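Local coordinates for DUF3299 domain-containing protein (Pseudomonas aeruginosa, PDB 4HSP) that is of unknown function but belongs to the DUF3299 family, which is grouped with the OB-fold proteins, and is built round a curled beta sheet, at residues K58-I63 / P114-G119; V98-A103 / M137-V142. All blocks are in the same frame, centred on the assembly; numbering follows the deposited sequence.

Interaction 1: residues K58-I63 / P114-G119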
loop_
_atom_site.group_PDB
_atom_site.type_symbol
_atom_site.label_atom_id
_atom_site.label_comp_id
_atom_site.label_asym_id
_atom_site.label_seq_id
_atom_site.Cartn_x
_atom_site.Cartn_y
_atom_site.Cartn_z
ATOM N N LYS A 58 -25.586 -7.681 4.056
ATOM C CA LYS A 58 -24.539 -7.234 3.136
ATOM C C LYS A 58 -24.139 -5.818 3.572
ATOM O O LYS A 58 -24.976 -4.918 3.676
ATOM C CB LYS A 58 -25.077 -7.297 1.699
ATOM C CG LYS A 58 -24.175 -6.771 0.603
ATOM C CD LYS A 58 -25.034 -6.530 -0.634
ATOM C CE LYS A 58 -24.236 -6.289 -1.882
ATOM N NZ LYS A 58 -25.131 -5.977 -3.022
ATOM N N LEU A 59 -22.879 -5.637 3.888
ATOM C CA LEU A 59 -22.403 -4.350 4.377
ATOM C C LEU A 59 -21.079 -3.963 3.708
ATOM O O LEU A 59 -20.246 -4.856 3.496
ATOM C CB LEU A 59 -22.229 -4.515 5.897
ATOM C CG LEU A 59 -22.019 -3.322 6.809
ATOM C CD1 LEU A 59 -23.140 -2.281 6.694
ATOM C CD2 LEU A 59 -21.924 -3.820 8.242
ATOM N N PRO A 60 -20.865 -2.668 3.325
ATOM C CA PRO A 60 -19.558 -2.288 2.737
ATOM C C PRO A 60 -18.578 -1.833 3.824
ATOM O O PRO A 60 -18.992 -1.384 4.898
ATOM C CB PRO A 60 -19.935 -1.138 1.809
ATOM C CG PRO A 60 -21.096 -0.464 2.539
ATOM C CD PRO A 60 -21.744 -1.479 3.452
ATOM N N GLY A 61 -17.290 -1.925 3.554
ATOM C CA GLY A 61 -16.307 -1.479 4.532
ATOM C C GLY A 61 -14.868 -1.844 4.239
ATOM O O GLY A 61 -14.557 -2.366 3.174
ATOM N N TYR A 62 -13.980 -1.518 5.188
ATOM C CA TYR A 62 -12.555 -1.787 5.095
ATOM C C TYR A 62 -12.188 -2.912 6.045
ATOM O O TYR A 62 -12.836 -3.096 7.074
ATOM C CB TYR A 62 -11.758 -0.487 5.396
ATOM C CG TYR A 62 -11.775 0.454 4.212
ATOM C CD1 TYR A 62 -10.840 0.329 3.187
ATOM C CD2 TYR A 62 -12.795 1.397 4.055
ATOM C CE1 TYR A 62 -10.861 1.178 2.083
ATOM C CE2 TYR A 62 -12.813 2.267 2.962
ATOM C CZ TYR A 62 -11.843 2.147 1.976
ATOM O OH TYR A 62 -11.854 2.944 0.860
ATOM N N ILE A 63 -11.183 -3.707 5.671
ATOM C CA ILE A 63 -10.777 -4.884 6.443
ATOM C C ILE A 63 -9.512 -4.629 7.296
ATOM O O ILE A 63 -8.497 -4.172 6.768
ATOM C CB ILE A 63 -10.572 -6.053 5.477
ATOM C CG1 ILE A 63 -11.928 -6.462 4.833
ATOM C CG2 ILE A 63 -9.843 -7.231 6.163
ATOM C CD1 ILE A 63 -11.810 -7.621 3.745
ATOM N N PRO A 114 -12.055 -0.956 -0.402
ATOM C CA PRO A 114 -13.191 -1.423 0.387
ATOM C C PRO A 114 -13.750 -2.698 -0.228
ATOM O O PRO A 114 -13.464 -3.025 -1.391
ATOM C CB PRO A 114 -14.178 -0.253 0.319
ATOM C CG PRO A 114 -13.800 0.524 -0.886
ATOM C CD PRO A 114 -12.492 0.032 -1.417
ATOM N N PHE A 115 -14.530 -3.423 0.562
ATOM C CA PHE A 115 -15.189 -4.660 0.160
ATOM C C PHE A 115 -16.647 -4.671 0.535
ATOM O O PHE A 115 -17.065 -3.891 1.372
ATOM C CB PHE A 115 -14.527 -5.855 0.859
ATOM C CG PHE A 115 -13.138 -6.176 0.385
ATOM C CD1 PHE A 115 -12.033 -5.501 0.904
ATOM C CD2 PHE A 115 -12.923 -7.172 -0.556
ATOM C CE1 PHE A 115 -10.745 -5.789 0.456
ATOM C CE2 PHE A 115 -11.632 -7.453 -1.007
ATOM C CZ PHE A 115 -10.555 -6.757 -0.497
ATOM N N TRP A 116 -17.409 -5.577 -0.090
ATOM C CA TRP A 116 -18.763 -5.991 0.253
ATOM C C TRP A 116 -18.619 -7.305 1.039
ATOM O O TRP A 116 -17.996 -8.244 0.544
ATOM C CB TRP A 116 -19.661 -6.199 -0.999
ATOM C CG TRP A 116 -20.118 -4.933 -1.649
ATOM C CD1 TRP A 116 -19.677 -4.406 -2.831
ATOM C CD2 TRP A 116 -21.053 -3.992 -1.112
ATOM N NE1 TRP A 116 -20.238 -3.167 -3.035
ATOM C CE2 TRP A 116 -21.096 -2.890 -1.998
ATOM C CE3 TRP A 116 -21.859 -3.967 0.042
ATOM C CZ2 TRP A 116 -21.943 -1.798 -1.788
ATOM C CZ3 TRP A 116 -22.688 -2.878 0.255
ATOM C CH2 TRP A 116 -22.701 -1.794 -0.632
ATOM N N VAL A 117 -19.110 -7.341 2.281
ATOM C CA VAL A 117 -19.114 -8.565 3.092
ATOM C C VAL A 117 -20.591 -9.026 3.239
ATOM O O VAL A 117 -21.398 -8.317 3.838
ATOM C CB VAL A 117 -18.412 -8.429 4.476
ATOM C CG1 VAL A 117 -18.518 -9.735 5.249
ATOM C CG2 VAL A 117 -16.955 -7.997 4.340
ATOM N N GLU A 118 -20.919 -10.193 2.691
ATOM C CA GLU A 118 -22.240 -10.827 2.773
ATOM C C GLU A 118 -22.161 -12.046 3.648
ATOM O O GLU A 118 -21.209 -12.818 3.519
ATOM C CB GLU A 118 -22.733 -11.273 1.374
ATOM C CG GLU A 118 -22.730 -10.182 0.315
ATOM C CD GLU A 118 -23.108 -10.621 -1.086
ATOM O OE1 GLU A 118 -23.811 -11.649 -1.217
ATOM O OE2 GLU A 118 -22.726 -9.921 -2.052
ATOM N N GLY A 119 -23.193 -12.289 4.442
ATOM C CA GLY A 119 -23.259 -13.495 5.267
ATOM C C GLY A 119 -24.279 -13.442 6.378
ATOM O O GLY A 119 -25.067 -12.513 6.438
#
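The indole of Trp116 stands between Lys58 and Pro60, which rise from the neighbouring strand on the same side of the sheet. Pro60 lays CB over one face of the six-membered ring, 3.8 Å from the Trp116 centroid, a CH-pi contact displaced toward the rim. Against the opposite face runs the lysine chain: CG of Lys58 is 3.7 Å from CE3 of Trp116, and CE makes a second CH-pi contact. NZ of Lys58 ends 5.0 Å from the centroid of the six-membered ring of Trp116. It sits only 12° off the ring normal, in a cation-pi arrangement. Lys58 reaches there because CG is anti to the backbone N (chi1 175°) and the rest of the chain is extended. Glu118 lies alongside it, pointing the same way, but its OE2 remains 4.7 Å from NZ of Lys58, so opposite charges are near without a salt bridge.

Farther along, Pro114 lies beside Tyr62 with CB over the phenol ring, 4.0 Å from the Tyr62 centroid. Ile63 meets Phe115 at about a right angle, placing CD1 over a face of the phenyl ring, 3.6 Å from Phe115 CD1.

Two reciprocal pairs of backbone hydrogen bonds, Leu59 with Val117 and Gly61 with Phe115, fix this antiparallel register; the Val117 N to Leu59 O bond is almost straight (179°). Leu59 and Val117 lie on the other side of the sheet, where Leu59 packs on Val98 and Val117 on Val100. On the indole side, His26 of the second subunit meets Trp116 edge-to-face.

The chemistry is thus mainly aliphatic carbon against aromatic faces, with an ammonium group placed where the indole's pi electrons could favour its positive charge. Lys58 and Pro60 cover the two faces of the indole, next to the second subunit.

Interaction 2: residues V98-A103 / M137-V142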
loop_
_atom_site.group_PDB
_atom_site.type_symbol
_atom_site.label_atom_id
_atom_site.label_comp_id
_atom_site.label_asym_id
_atom_site.label_seq_id
_atom_site.Cartn_x
_atom_site.Cartn_y
_atom_site.Cartn_z
ATOM N N VAL A 98 -17.946 -4.889 12.849
ATOM C CA VAL A 98 -18.410 -6.263 12.697
ATOM C C VAL A 98 -17.176 -7.195 12.760
ATOM O O VAL A 98 -16.232 -7.010 11.993
ATOM C CB VAL A 98 -19.221 -6.487 11.385
ATOM C CG1 VAL A 98 -19.805 -7.892 11.333
ATOM C CG2 VAL A 98 -20.316 -5.431 11.216
ATOM N N TYR A 99 -17.190 -8.180 13.666
ATOM C CA TYR A 99 -16.169 -9.227 13.726
ATOM C C TYR A 99 -16.591 -10.285 12.694
ATOM O O TYR A 99 -17.654 -10.898 12.830
ATOM C CB TYR A 99 -16.069 -9.808 15.146
ATOM C CG TYR A 99 -14.918 -10.759 15.389
ATOM C CD1 TYR A 99 -14.993 -12.096 14.998
ATOM C CD2 TYR A 99 -13.801 -10.358 16.127
ATOM C CE1 TYR A 99 -13.947 -12.988 15.252
ATOM C CE2 TYR A 99 -12.759 -11.246 16.409
ATOM C CZ TYR A 99 -12.832 -12.560 15.963
ATOM O OH TYR A 99 -11.799 -13.429 16.246
ATOM N N VAL A 100 -15.802 -10.436 11.621
ATOM C CA VAL A 100 -16.100 -11.351 10.514
ATOM C C VAL A 100 -15.142 -12.554 10.535
ATOM O O VAL A 100 -13.957 -12.379 10.788
ATOM C CB VAL A 100 -16.035 -10.615 9.143
ATOM C CG1 VAL A 100 -16.543 -11.485 8.001
ATOM C CG2 VAL A 100 -16.775 -9.297 9.182
ATOM N N LYS A 101 -15.698 -13.770 10.286
ATOM C CA LYS A 101 -15.038 -15.075 10.086
ATOM C C LYS A 101 -15.411 -15.544 8.670
ATOM O O LYS A 101 -16.595 -15.514 8.322
ATOM C CB LYS A 101 -15.451 -16.132 11.148
ATOM C CG LYS A 101 -14.886 -15.881 12.543
ATOM C CD LYS A 101 -15.083 -17.076 13.472
ATOM C CE LYS A 101 -14.777 -16.733 14.921
ATOM N NZ LYS A 101 -14.848 -17.919 15.827
ATOM N N THR A 102 -14.417 -15.887 7.837
ATOM C CA THR A 102 -14.674 -16.354 6.465
ATOM C C THR A 102 -13.847 -17.637 6.137
ATOM O O THR A 102 -12.658 -17.724 6.470
ATOM C CB THR A 102 -14.450 -15.225 5.419
ATOM O OG1 THR A 102 -14.803 -15.703 4.118
ATOM C CG2 THR A 102 -13.029 -14.683 5.390
ATOM N N ALA A 103 -14.489 -18.613 5.492
ATOM C CA ALA A 103 -13.819 -19.838 5.048
ATOM C C ALA A 103 -13.000 -19.536 3.777
ATOM O O ALA A 103 -11.873 -20.013 3.643
ATOM C CB ALA A 103 -14.829 -20.949 4.802
HETATM N N MSE A 137 -20.320 -11.682 12.006
HETATM C CA MSE A 137 -20.728 -12.156 10.692
HETATM C C MSE A 137 -19.880 -13.357 10.262
HETATM O O MSE A 137 -18.656 -13.372 10.410
HETATM C CB MSE A 137 -20.615 -11.019 9.675
HETATM C CG MSE A 137 -21.158 -11.309 8.295
HETATM SE SE MSE A 137 -21.667 -9.595 7.470
HETATM C CE MSE A 137 -23.431 -10.003 7.224
ATOM N N GLN A 138 -20.563 -14.375 9.767
ATOM C CA GLN A 138 -19.978 -15.551 9.164
ATOM C C GLN A 138 -20.186 -15.308 7.689
ATOM O O GLN A 138 -21.302 -15.445 7.188
ATOM C CB GLN A 138 -20.645 -16.832 9.697
ATOM C CG GLN A 138 -19.999 -18.124 9.204
ATOM C CD GLN A 138 -18.557 -18.287 9.638
ATOM O OE1 GLN A 138 -18.219 -18.148 10.818
ATOM N NE2 GLN A 138 -17.682 -18.606 8.685
ATOM N N ALA A 139 -19.161 -14.783 7.033
ATOM C CA ALA A 139 -19.251 -14.396 5.638
ATOM C C ALA A 139 -19.334 -15.589 4.662
ATOM O O ALA A 139 -18.593 -16.572 4.789
ATOM C CB ALA A 139 -18.080 -13.507 5.266
ATOM N N SER A 140 -20.244 -15.452 3.673
ATOM C CA SER A 140 -20.486 -16.327 2.522
ATOM C C SER A 140 -19.672 -15.816 1.335
ATOM O O SER A 140 -19.252 -16.600 0.474
ATOM C CB SER A 140 -21.971 -16.317 2.129
ATOM O OG SER A 140 -22.881 -16.295 3.217
ATOM N N LYS A 141 -19.504 -14.472 1.269
ATOM C CA LYS A 141 -18.828 -13.772 0.187
ATOM C C LYS A 141 -18.187 -12.475 0.671
ATOM O O LYS A 141 -18.795 -11.699 1.419
ATOM C CB LYS A 141 -19.856 -13.467 -0.907
ATOM C CG LYS A 141 -19.317 -13.219 -2.301
ATOM C CD LYS A 141 -20.458 -12.680 -3.173
ATOM C CE LYS A 141 -20.263 -12.843 -4.659
ATOM N NZ LYS A 141 -21.175 -11.945 -5.419
ATOM N N VAL A 142 -16.938 -12.271 0.249
ATOM C CA VAL A 142 -16.124 -11.077 0.468
ATOM C C VAL A 142 -15.640 -10.699 -0.918
ATOM O O VAL A 142 -14.904 -11.453 -1.548
ATOM C CB VAL A 142 -14.992 -11.205 1.506
ATOM C CG1 VAL A 142 -14.343 -9.841 1.746
ATOM C CG2 VAL A 142 -15.526 -11.783 2.817
#
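Val98 and Met137, a selenomethionine in this crystal, cross obliquely, with CG1 of Val98 3.6 Å from CB of Met137. It is the branch anti to the backbone N (chi1 -174°) that Val98 sets against Met137 in this way. Two residues on, Val100 presents CG1 to the methyl of Ala139, 3.7 Å from its CB. Thr102 continues the same face, its CB 4.0 Å from CB of Ala139, while its OG1 is hydrogen-bonded to the carbonyl of Lys104.

On the reverse face Gln138 bends back at chi2 (62°), which brings the amide up beside Lys101. OE1 of Gln138 then touches CB of Lys101 at 3.4 Å, and NE2 comes near Lys101 O at too poor an angle to count as a hydrogen bond.

Behind these side chains the backbones run parallel. Met137 straddles Val100: its N donates to Tyr99 O at 2.9 Å, and its O accepts from Lys101 N at 3.0 Å. Lys101 O in turn receives Ala139 N, also at 3.0 Å, and the Val100 CA makes a CA-H...O contact with Met137 O.

Tyr99 is fixed from beyond the pair, its hydroxyl hydrogen-bonded to Glu76. Strand 73-80 flanks 98-102 on its other edge, with backbone bonds between Val98 and Leu79 and between Val100 and Phe77. Strands 115-118 and 120-122 supply Val117, packed against Val100 and Ala139, and Phe121, packed against Val98 and Met137. This parallel pairing therefore joins 98-102 to 132-144 within a curled, otherwise largely antiparallel sheet.

How the interactions relate
Interactions 1 and 2 have centres about 9 Å apart and adjoin in one curled sheet, strand 115-118 being the neighbour of strand 132-144. Two probable backbone hydrogen bonds join them: Glu118 O to Ser140 N at 2.8 Å and Glu118 N to Lys141 O at 2.9 Å. Ser140 and Lys141 thus stand against the single residue Glu118, which makes a classic beta bulge at the corner in 132-144. Beyond the bulge, Val142 of interaction 2 packs on both Phe115 and Ile63 of interaction 1. The side of interaction 1 that carries Trp116 and Pro60 meets a second subunit, whereas no other chain of the assembly touches interaction 2.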